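Local coordinates for anthrone oxidase-like protein (PDB 5F9P) that probably acts as an oxygenase that cleaves a carbon–carbon bond, opening ring B during atypical angucycline biosynthesis in Streptomyces ambofaciens, at residues L13-T18 against T123-F128. Sequence-based numbering, arbitrary orientation.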
loop_
_atom_site.group_PDB
_atom_site.type_symbol
_atom_site.label_atom_id
_atom_site.label_comp_id
_atom_site.label_asym_id
_atom_site.label_seq_id
_atom_site.Cartn_x
_atom_site.Cartn_y
_atom_site.Cartn_z
ATOM N N LEU A 13 1.300 -5.456 -2.745
ATOM C CA LEU A 13 0.414 -4.986 -1.682
ATOM C C LEU A 13 -0.734 -5.952 -1.458
ATOM O O LEU A 13 -1.544 -6.197 -2.354
ATOM C CB LEU A 13 -0.117 -3.584 -1.971
ATOM C CG LEU A 13 0.862 -2.440 -1.678
ATOM C CD1 LEU A 13 2.167 -2.588 -2.463
ATOM C CD2 LEU A 13 0.212 -1.113 -1.981
ATOM N N ASN A 14 -0.774 -6.524 -0.260
ATOM C CA ASN A 14 -1.854 -7.410 0.144
ATOM C C ASN A 14 -2.858 -6.618 0.976
ATOM O O ASN A 14 -2.555 -6.165 2.083
ATOM C CB ASN A 14 -1.321 -8.597 0.941
ATOM C CG ASN A 14 -0.387 -9.478 0.133
ATOM O OD1 ASN A 14 -0.329 -9.384 -1.087
ATOM N ND2 ASN A 14 0.326 -10.368 0.817
ATOM N N LEU A 15 -4.044 -6.440 0.410
ATOM C CA LEU A 15 -5.084 -5.613 0.996
ATOM C C LEU A 15 -6.214 -6.479 1.537
ATOM O O LEU A 15 -6.782 -7.297 0.812
ATOM C CB LEU A 15 -5.630 -4.660 -0.070
ATOM C CG LEU A 15 -6.861 -3.836 0.326
ATOM C CD1 LEU A 15 -6.512 -2.891 1.472
ATOM C CD2 LEU A 15 -7.389 -3.074 -0.882
ATOM N N PHE A 16 -6.531 -6.295 2.814
ATOM C CA PHE A 16 -7.573 -7.066 3.470
ATOM C C PHE A 16 -8.607 -6.125 4.099
ATOM O O PHE A 16 -8.247 -5.144 4.751
ATOM C CB PHE A 16 -6.961 -7.929 4.569
ATOM C CG PHE A 16 -5.836 -8.811 4.099
ATOM C CD1 PHE A 16 -6.102 -10.038 3.515
ATOM C CD2 PHE A 16 -4.518 -8.421 4.259
ATOM C CE1 PHE A 16 -5.078 -10.853 3.078
ATOM C CE2 PHE A 16 -3.483 -9.236 3.842
ATOM C CZ PHE A 16 -3.765 -10.457 3.247
ATOM N N THR A 17 -9.884 -6.423 3.893
ATOM C CA THR A 17 -10.964 -5.692 4.551
ATOM C C THR A 17 -11.670 -6.645 5.511
ATOM O O THR A 17 -11.722 -7.853 5.276
ATOM C CB THR A 17 -11.994 -5.130 3.532
ATOM O OG1 THR A 17 -12.605 -6.212 2.815
ATOM C CG2 THR A 17 -11.311 -4.211 2.540
ATOM N N THR A 18 -12.192 -6.114 6.604
ATOM C CA THR A 18 -12.949 -6.929 7.537
ATOM C C THR A 18 -14.030 -6.088 8.222
ATOM O O THR A 18 -14.102 -4.883 8.005
ATOM C CB THR A 18 -12.024 -7.599 8.571
ATOM O OG1 THR A 18 -12.752 -8.612 9.278
ATOM C CG2 THR A 18 -11.464 -6.573 9.543
ATOM N N THR A 123 -0.728 7.046 7.296
ATOM C CA THR A 123 -0.593 6.512 5.946
ATOM C C THR A 123 -1.933 6.454 5.249
ATOM O O THR A 123 -2.920 5.942 5.795
ATOM C CB THR A 123 0.097 5.124 5.961
ATOM O OG1 THR A 123 1.437 5.271 6.462
ATOM C CG2 THR A 123 0.156 4.505 4.544
ATOM N N VAL A 124 -1.959 6.984 4.035
ATOM C CA VAL A 124 -3.202 7.134 3.280
ATOM C C VAL A 124 -3.125 6.348 1.966
ATOM O O VAL A 124 -2.184 6.503 1.192
ATOM C CB VAL A 124 -3.487 8.634 3.017
ATOM C CG1 VAL A 124 -4.784 8.829 2.222
ATOM C CG2 VAL A 124 -3.548 9.379 4.337
ATOM N N PHE A 125 -4.120 5.498 1.730
ATOM C CA PHE A 125 -4.074 4.512 0.654
ATOM C C PHE A 125 -5.351 4.529 -0.193
ATOM O O PHE A 125 -6.460 4.582 0.341
ATOM C CB PHE A 125 -3.876 3.120 1.269
ATOM C CG PHE A 125 -3.955 1.998 0.289
ATOM C CD1 PHE A 125 -2.904 1.737 -0.573
ATOM C CD2 PHE A 125 -5.078 1.191 0.234
ATOM C CE1 PHE A 125 -2.976 0.694 -1.472
ATOM C CE2 PHE A 125 -5.152 0.153 -0.656
ATOM C CZ PHE A 125 -4.100 -0.098 -1.520
ATOM N N THR A 126 -5.181 4.490 -1.514
ATOM C CA THR A 126 -6.297 4.348 -2.441
ATOM C C THR A 126 -5.877 3.490 -3.618
ATOM O O THR A 126 -4.826 3.718 -4.217
ATOM C CB THR A 126 -6.784 5.712 -3.002
ATOM O OG1 THR A 126 -7.165 6.572 -1.924
ATOM C CG2 THR A 126 -7.991 5.505 -3.919
ATOM N N VAL A 127 -6.699 2.505 -3.948
ATOM C CA VAL A 127 -6.513 1.759 -5.188
ATOM C C VAL A 127 -7.631 2.161 -6.135
ATOM O O VAL A 127 -8.819 2.034 -5.791
ATOM C CB VAL A 127 -6.513 0.232 -4.964
ATOM C CG1 VAL A 127 -7.674 -0.180 -4.093
ATOM C CG2 VAL A 127 -6.556 -0.507 -6.302
ATOM N N PHE A 128 -7.249 2.681 -7.304
ATOM C CA PHE A 128 -8.213 3.129 -8.314
ATOM C C PHE A 128 -8.295 2.119 -9.442
ATOM O O PHE A 128 -7.297 1.883 -10.135
ATOM C CB PHE A 128 -7.787 4.446 -8.971
ATOM C CG PHE A 128 -7.480 5.576 -8.010
ATOM C CD1 PHE A 128 -6.232 5.692 -7.434
ATOM C CD2 PHE A 128 -8.420 6.559 -7.755
ATOM C CE1 PHE A 128 -5.934 6.746 -6.577
ATOM C CE2 PHE A 128 -8.133 7.609 -6.906
ATOM C CZ PHE A 128 -6.881 7.711 -6.318
#
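Leu13 and Leu15 reach across the inside of a closed barrel to the ring of Phe125, a compact example of how opposing walls of a barrel meet through side chains alone. The strand axes stay 10.8 Å apart at their closest and run almost at right angles, 95° between their directions, so the backbones are too distant to pair and the link is purely apolar. Phe125 fills about half of the gap, and Leu13 and Leu15 fill the rest from the other wall. Its CB already points across the barrel, and with CG anti to the backbone N (chi1 174°) the ring carries on toward the two leucines. Its far end is the tightly packed part. Leu13 touches CE1 of Phe125 obliquely with CD2, at 3.7 Å. At the other meta carbon, CE2 of Phe125, Leu15 brings up both methyls: CD2 lies at the ring edge, near its plane, at 3.9 Å, and CD1 follows at 4.0 Å. The looser part is the flank toward Val127, whose CG1 comes only to 4.3 Å from Leu15 CD2. No solvent side is evident, since all four touching residues are buried. Such a core fits the dimeric alpha-beta barrel clan, here closed within one chain. Strand 10-17 runs between 56-63 and 92-105, while strand 122-130 lies between 172-180 and 217-228, whose Tyr221 touches both Leu15 and Phe125.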